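PDB 6QIX: P43 from Trichuris muris, which is the main protein secreted by the whipworm, attaching to matrix and blocking the action of interleukin-13. Local coordinates for residues D187-L201 / S245-C259. Residues are numbered along the deposited sequence; the frame is centred on the assembly and turned at random.
Sequences DCPAYGPPSEWSECL and SFRVKCMKRDKKDGC
K256 reaches D187 with an extended chain, its NZ bonding D187 O (2.7 Å). C188 is disulfide-linked to C259, tying the segments together covalently; P189, suited to an irregular extended chain, lies against D254. The Y191 ring lies nearly parallel to the R253 guanidinium (planes 10° apart): R253 CD makes a CH-pi contact over the ring face, and OH sits over the guanidinium, whose NE donates to F260 O. Flexible M251 bends CE in to Y191 CG, a Met-aromatic contact (SD 5.3 Å from the ring centroid). S195 is gripped twice, N to C250 O and OG from C250 N (2.8 Å); S198 repeats this with V248, its OG turned between the backbone N and the carbonyl carbon (chi1 70°). Serine suits both places: each OG replaces a backbone carbonyl as acceptor and donates to E196 O or E199 O. Between them, W197 offers a face to K249 CE and, by cation-pi contact, NZ; K267 makes another. R247 NH1 uses an in-plane lone pair of S198 O, C200 SG lies over the centre of one guanidinium face, and D273 salt-bridges NH2. Rippled chain, SEWSEC sequence and tryptophan-cation layering are consistent with a thrombospondin type 1 repeat: 187-201 borders strand 246-252, which pairs with antiparallel strand 262-268, while S195, S198 and L201 touch helix 205-216.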
loop_
_atom_site.group_PDB
_atom_site.type_symbol
_atom_site.label_atom_id
_atom_site.label_comp_id
_atom_site.label_asym_id
_atom_site.label_seq_id
_atom_site.Cartn_x
_atom_site.Cartn_y
_atom_site.Cartn_z
ATOM N N ASP A 187 -3.872 -13.505 19.165
ATOM C CA ASP A 187 -2.752 -14.429 19.419
ATOM C C ASP A 187 -2.399 -15.258 18.176
ATOM O O ASP A 187 -2.418 -16.497 18.163
ATOM C CB ASP A 187 -3.086 -15.317 20.612
ATOM C CG ASP A 187 -1.966 -16.217 20.990
ATOM O OD1 ASP A 187 -0.800 -15.782 20.889
ATOM O OD2 ASP A 187 -2.271 -17.363 21.379
ATOM N N CYS A 188 -2.042 -14.533 17.124
ATOM C CA CYS A 188 -1.793 -15.145 15.840
ATOM C C CYS A 188 -0.542 -16.008 15.892
ATOM O O CYS A 188 0.389 -15.719 16.644
ATOM C CB CYS A 188 -1.602 -14.093 14.756
ATOM S SG CYS A 188 -3.092 -13.104 14.507
ATOM N N PRO A 189 -0.506 -17.070 15.099
ATOM C CA PRO A 189 0.684 -17.916 15.046
ATOM C C PRO A 189 1.886 -17.168 14.490
ATOM O O PRO A 189 1.765 -16.215 13.729
ATOM C CB PRO A 189 0.257 -19.057 14.116
ATOM C CG PRO A 189 -1.163 -19.008 14.006
ATOM C CD PRO A 189 -1.592 -17.591 14.256
ATOM N N ALA A 190 3.075 -17.656 14.839
ATOM C CA ALA A 190 4.291 -16.980 14.421
ATOM C C ALA A 190 4.594 -17.195 12.939
ATOM O O ALA A 190 4.449 -18.305 12.404
ATOM C CB ALA A 190 5.477 -17.486 15.248
ATOM N N TYR A 191 5.052 -16.122 12.293
ATOM C CA TYR A 191 5.507 -16.227 10.908
ATOM C C TYR A 191 6.759 -17.088 10.850
ATOM O O TYR A 191 7.594 -17.072 11.772
ATOM C CB TYR A 191 5.834 -14.857 10.327
ATOM C CG TYR A 191 4.650 -13.966 10.033
ATOM C CD1 TYR A 191 3.809 -14.221 8.946
ATOM C CD2 TYR A 191 4.369 -12.865 10.824
ATOM C CE1 TYR A 191 2.718 -13.417 8.678
ATOM C CE2 TYR A 191 3.312 -12.040 10.525
ATOM C CZ TYR A 191 2.485 -12.324 9.460
ATOM O OH TYR A 191 1.410 -11.488 9.153
ATOM N N GLY A 192 6.894 -17.837 9.735
ATOM C CA GLY A 192 8.137 -18.494 9.422
ATOM C C GLY A 192 9.115 -17.514 8.819
ATOM O O GLY A 192 8.839 -16.286 8.691
ATOM N N PRO A 193 10.286 -18.026 8.441
ATOM C CA PRO A 193 11.288 -17.168 7.821
ATOM C C PRO A 193 10.774 -16.597 6.512
ATOM O O PRO A 193 10.076 -17.290 5.756
ATOM C CB PRO A 193 12.482 -18.103 7.590
ATOM C CG PRO A 193 12.011 -19.491 7.857
ATOM C CD PRO A 193 10.750 -19.408 8.650
ATOM N N PRO A 194 11.071 -15.334 6.208
ATOM C CA PRO A 194 10.685 -14.796 4.882
ATOM C C PRO A 194 11.361 -15.554 3.742
ATOM O O PRO A 194 12.489 -16.044 3.875
ATOM C CB PRO A 194 11.186 -13.351 4.911
ATOM C CG PRO A 194 11.542 -13.070 6.303
ATOM C CD PRO A 194 11.818 -14.353 7.010
ATOM N N SER A 195 10.666 -15.638 2.619
ATOM C CA SER A 195 11.273 -16.178 1.418
ATOM C C SER A 195 12.384 -15.254 0.964
ATOM O O SER A 195 12.511 -14.135 1.446
ATOM C CB SER A 195 10.238 -16.334 0.302
ATOM O OG SER A 195 9.737 -15.079 -0.129
ATOM N N GLU A 196 13.167 -15.711 -0.016
ATOM C CA GLU A 196 13.982 -14.794 -0.806
ATOM C C GLU A 196 13.080 -14.080 -1.805
ATOM O O GLU A 196 11.896 -14.430 -1.966
ATOM C CB GLU A 196 15.032 -15.535 -1.616
ATOM C CG GLU A 196 15.982 -16.385 -0.732
ATOM C CD GLU A 196 16.806 -15.573 0.223
ATOM O OE1 GLU A 196 16.943 -14.339 0.112
ATOM O OE2 GLU A 196 17.368 -16.217 1.170
ATOM N N TRP A 197 13.619 -13.051 -2.454
ATOM C CA TRP A 197 12.873 -12.411 -3.538
ATOM C C TRP A 197 12.667 -13.407 -4.672
ATOM O O TRP A 197 13.564 -14.176 -5.002
ATOM C CB TRP A 197 13.614 -11.178 -4.095
ATOM C CG TRP A 197 13.635 -10.004 -3.170
ATOM C CD1 TRP A 197 14.710 -9.498 -2.507
ATOM C CD2 TRP A 197 12.508 -9.173 -2.816
ATOM N NE1 TRP A 197 14.309 -8.425 -1.739
ATOM C CE2 TRP A 197 12.966 -8.212 -1.918
ATOM C CE3 TRP A 197 11.138 -9.192 -3.141
ATOM C CZ2 TRP A 197 12.129 -7.251 -1.362
ATOM C CZ3 TRP A 197 10.302 -8.234 -2.585
ATOM C CH2 TRP A 197 10.804 -7.295 -1.691
ATOM N N SER A 198 11.484 -13.360 -5.293
ATOM C CA SER A 198 11.254 -14.130 -6.501
ATOM C C SER A 198 12.009 -13.524 -7.688
ATOM O O SER A 198 12.606 -12.473 -7.603
ATOM C CB SER A 198 9.778 -14.178 -6.877
ATOM O OG SER A 198 9.318 -12.886 -7.338
ATOM N N GLU A 199 11.973 -14.235 -8.797
ATOM C CA GLU A 199 12.345 -13.646 -10.069
ATOM C C GLU A 199 11.330 -12.576 -10.455
ATOM O O GLU A 199 10.253 -12.436 -9.849
ATOM C CB GLU A 199 12.432 -14.723 -11.148
ATOM C CG GLU A 199 13.586 -15.677 -10.904
ATOM C CD GLU A 199 14.378 -16.093 -12.130
ATOM O OE1 GLU A 199 15.222 -16.983 -11.975
ATOM O OE2 GLU A 199 14.201 -15.538 -13.233
ATOM N N CYS A 200 11.687 -11.799 -11.477
ATOM C CA CYS A 200 10.799 -10.742 -11.926
ATOM C C CYS A 200 9.569 -11.372 -12.544
ATOM O O CYS A 200 9.685 -12.187 -13.458
ATOM C CB CYS A 200 11.501 -9.835 -12.934
ATOM S SG CYS A 200 12.941 -8.909 -12.185
ATOM N N LEU A 201 8.396 -11.010 -12.035
ATOM C CA LEU A 201 7.132 -11.549 -12.502
ATOM C C LEU A 201 6.533 -10.667 -13.586
ATOM O O LEU A 201 6.771 -9.461 -13.628
ATOM C CB LEU A 201 6.134 -11.672 -11.361
ATOM C CG LEU A 201 6.656 -12.446 -10.121
ATOM C CD1 LEU A 201 5.583 -12.533 -9.072
ATOM C CD2 LEU A 201 7.123 -13.827 -10.533
ATOM N N SER A 245 7.354 -4.824 -14.141
ATOM C CA SER A 245 7.760 -6.141 -13.618
ATOM C C SER A 245 8.273 -5.998 -12.190
ATOM O O SER A 245 8.832 -4.979 -11.811
ATOM C CB SER A 245 8.827 -6.754 -14.531
ATOM O OG SER A 245 9.105 -8.082 -14.154
ATOM N N PHE A 246 8.055 -7.032 -11.373
ATOM C CA PHE A 246 8.333 -6.923 -9.942
ATOM C C PHE A 246 8.592 -8.295 -9.363
ATOM O O PHE A 246 8.120 -9.311 -9.884
ATOM C CB PHE A 246 7.170 -6.263 -9.159
ATOM C CG PHE A 246 5.893 -7.043 -9.215
ATOM C CD1 PHE A 246 5.504 -7.799 -8.146
ATOM C CD2 PHE A 246 5.099 -7.034 -10.339
ATOM C CE1 PHE A 246 4.338 -8.528 -8.176
ATOM C CE2 PHE A 246 3.936 -7.771 -10.365
ATOM C CZ PHE A 246 3.575 -8.550 -9.265
ATOM N N ARG A 247 9.336 -8.283 -8.271
ATOM C CA ARG A 247 9.597 -9.449 -7.434
ATOM C C ARG A 247 8.719 -9.412 -6.197
ATOM O O ARG A 247 8.335 -8.345 -5.719
ATOM C CB ARG A 247 11.061 -9.492 -7.009
ATOM C CG ARG A 247 12.054 -9.316 -8.159
ATOM C CD ARG A 247 13.477 -9.132 -7.583
ATOM N NE ARG A 247 14.504 -8.926 -8.611
ATOM C CZ ARG A 247 15.101 -9.883 -9.331
ATOM N NH1 ARG A 247 14.787 -11.124 -9.147
ATOM N NH2 ARG A 247 16.019 -9.573 -10.259
ATOM N N VAL A 248 8.457 -10.596 -5.654
ATOM C CA VAL A 248 7.707 -10.726 -4.407
ATOM C C VAL A 248 8.531 -11.477 -3.365
ATOM O O VAL A 248 9.349 -12.356 -3.667
ATOM C CB VAL A 248 6.345 -11.418 -4.605
ATOM C CG1 VAL A 248 5.392 -10.633 -5.595
ATOM C CG2 VAL A 248 6.547 -12.810 -5.123
ATOM N N LYS A 249 8.238 -11.137 -2.117
ATOM C CA LYS A 249 8.794 -11.809 -0.934
ATOM C C LYS A 249 7.656 -12.114 0.020
ATOM O O LYS A 249 6.810 -11.252 0.253
ATOM C CB LYS A 249 9.813 -10.907 -0.249
ATOM C CG LYS A 249 10.476 -11.505 0.956
ATOM C CD LYS A 249 11.586 -10.611 1.485
ATOM C CE LYS A 249 12.811 -10.660 0.587
ATOM N NZ LYS A 249 14.071 -10.322 1.297
ATOM N N CYS A 250 7.632 -13.334 0.536
ATOM C CA CYS A 250 6.492 -13.880 1.280
ATOM C C CYS A 250 6.893 -14.065 2.725
ATOM O O CYS A 250 7.999 -14.534 2.990
ATOM C CB CYS A 250 6.069 -15.309 0.802
ATOM S SG CYS A 250 6.238 -15.677 -0.886
ATOM N N MET A 251 5.949 -13.793 3.642
ATOM C CA MET A 251 6.011 -14.270 5.022
ATOM C C MET A 251 4.694 -14.955 5.321
ATOM O O MET A 251 3.627 -14.374 5.094
ATOM C CB MET A 251 6.256 -13.126 5.977
ATOM C CG MET A 251 7.714 -12.744 6.062
ATOM S SD MET A 251 7.853 -11.403 7.221
ATOM C CE MET A 251 7.225 -12.164 8.701
ATOM N N LYS A 252 4.766 -16.170 5.862
ATOM C CA LYS A 252 3.587 -17.010 6.027
ATOM C C LYS A 252 3.478 -17.507 7.458
ATOM O O LYS A 252 4.488 -17.828 8.096
ATOM C CB LYS A 252 3.631 -18.210 5.057
ATOM C CG LYS A 252 2.374 -19.092 5.122
ATOM C CD LYS A 252 2.408 -20.220 4.055
ATOM C CE LYS A 252 1.725 -21.495 4.561
ATOM N NZ LYS A 252 0.925 -22.168 3.479
ATOM N N ARG A 253 2.239 -17.579 7.945
ATOM C CA ARG A 253 1.949 -18.159 9.248
ATOM C C ARG A 253 0.722 -19.050 9.115
ATOM O O ARG A 253 -0.041 -18.978 8.143
ATOM C CB ARG A 253 1.757 -17.062 10.302
ATOM C CG ARG A 253 0.553 -16.195 10.034
ATOM C CD ARG A 253 0.482 -15.053 11.045
ATOM N NE ARG A 253 -0.579 -14.109 10.685
ATOM C CZ ARG A 253 -0.768 -12.921 11.237
ATOM N NH1 ARG A 253 0.038 -12.502 12.225
ATOM N NH2 ARG A 253 -1.773 -12.170 10.804
ATOM N N ASP A 254 0.537 -19.937 10.108
ATOM C CA ASP A 254 -0.595 -20.846 10.060
ATOM C C ASP A 254 -1.924 -20.096 10.151
ATOM O O ASP A 254 -2.018 -19.012 10.727
ATOM C CB ASP A 254 -0.524 -21.846 11.226
ATOM C CG ASP A 254 0.329 -23.048 10.923
ATOM O OD1 ASP A 254 0.845 -23.138 9.770
ATOM O OD2 ASP A 254 0.461 -23.907 11.852
ATOM N N LYS A 255 -2.976 -20.714 9.626
ATOM C CA LYS A 255 -4.284 -20.084 9.688
ATOM C C LYS A 255 -4.769 -20.073 11.125
ATOM O O LYS A 255 -4.399 -20.927 11.945
ATOM C CB LYS A 255 -5.290 -20.809 8.791
ATOM C CG LYS A 255 -5.110 -20.470 7.290
ATOM C CD LYS A 255 -6.178 -21.113 6.403
ATOM C CE LYS A 255 -5.541 -21.997 5.329
ATOM N NZ LYS A 255 -4.620 -23.044 5.903
ATOM N N LYS A 256 -5.603 -19.083 11.423
ATOM C CA LYS A 256 -6.212 -18.920 12.727
ATOM C C LYS A 256 -7.260 -17.828 12.577
ATOM O O LYS A 256 -7.000 -16.821 11.919
ATOM C CB LYS A 256 -5.198 -18.548 13.815
ATOM C CG LYS A 256 -5.786 -18.737 15.239
ATOM C CD LYS A 256 -4.785 -18.351 16.307
ATOM C CE LYS A 256 -5.431 -18.374 17.692
ATOM N NZ LYS A 256 -4.396 -18.241 18.749
ATOM N N ASP A 257 -8.434 -18.018 13.177
ATOM C CA ASP A 257 -9.456 -17.001 12.997
ATOM C C ASP A 257 -8.933 -15.647 13.466
ATOM O O ASP A 257 -8.275 -15.541 14.510
ATOM C CB ASP A 257 -10.729 -17.364 13.756
ATOM C CG ASP A 257 -11.872 -16.391 13.471
ATOM O OD1 ASP A 257 -12.143 -16.133 12.273
ATOM O OD2 ASP A 257 -12.483 -15.877 14.440
ATOM N N GLY A 258 -9.223 -14.606 12.677
ATOM C CA GLY A 258 -8.795 -13.263 12.980
ATOM C C GLY A 258 -7.413 -12.942 12.470
ATOM O O GLY A 258 -6.951 -11.804 12.634
ATOM N N CYS A 259 -6.753 -13.897 11.816
ATOM C CA CYS A 259 -5.349 -13.752 11.446
ATOM C C CYS A 259 -5.170 -14.141 9.989
ATOM O O CYS A 259 -5.281 -15.327 9.652
ATOM C CB CYS A 259 -4.450 -14.648 12.313
ATOM S SG CYS A 259 -4.603 -14.439 14.115
HETATM O O HOH W 1 2.126 -13.382 13.895
HETATM O O HOH W 2 2.975 -20.394 11.977
HETATM O O HOH W 3 7.300 -17.655 5.678
HETATM O O HOH W 4 14.485 -12.729 2.991
#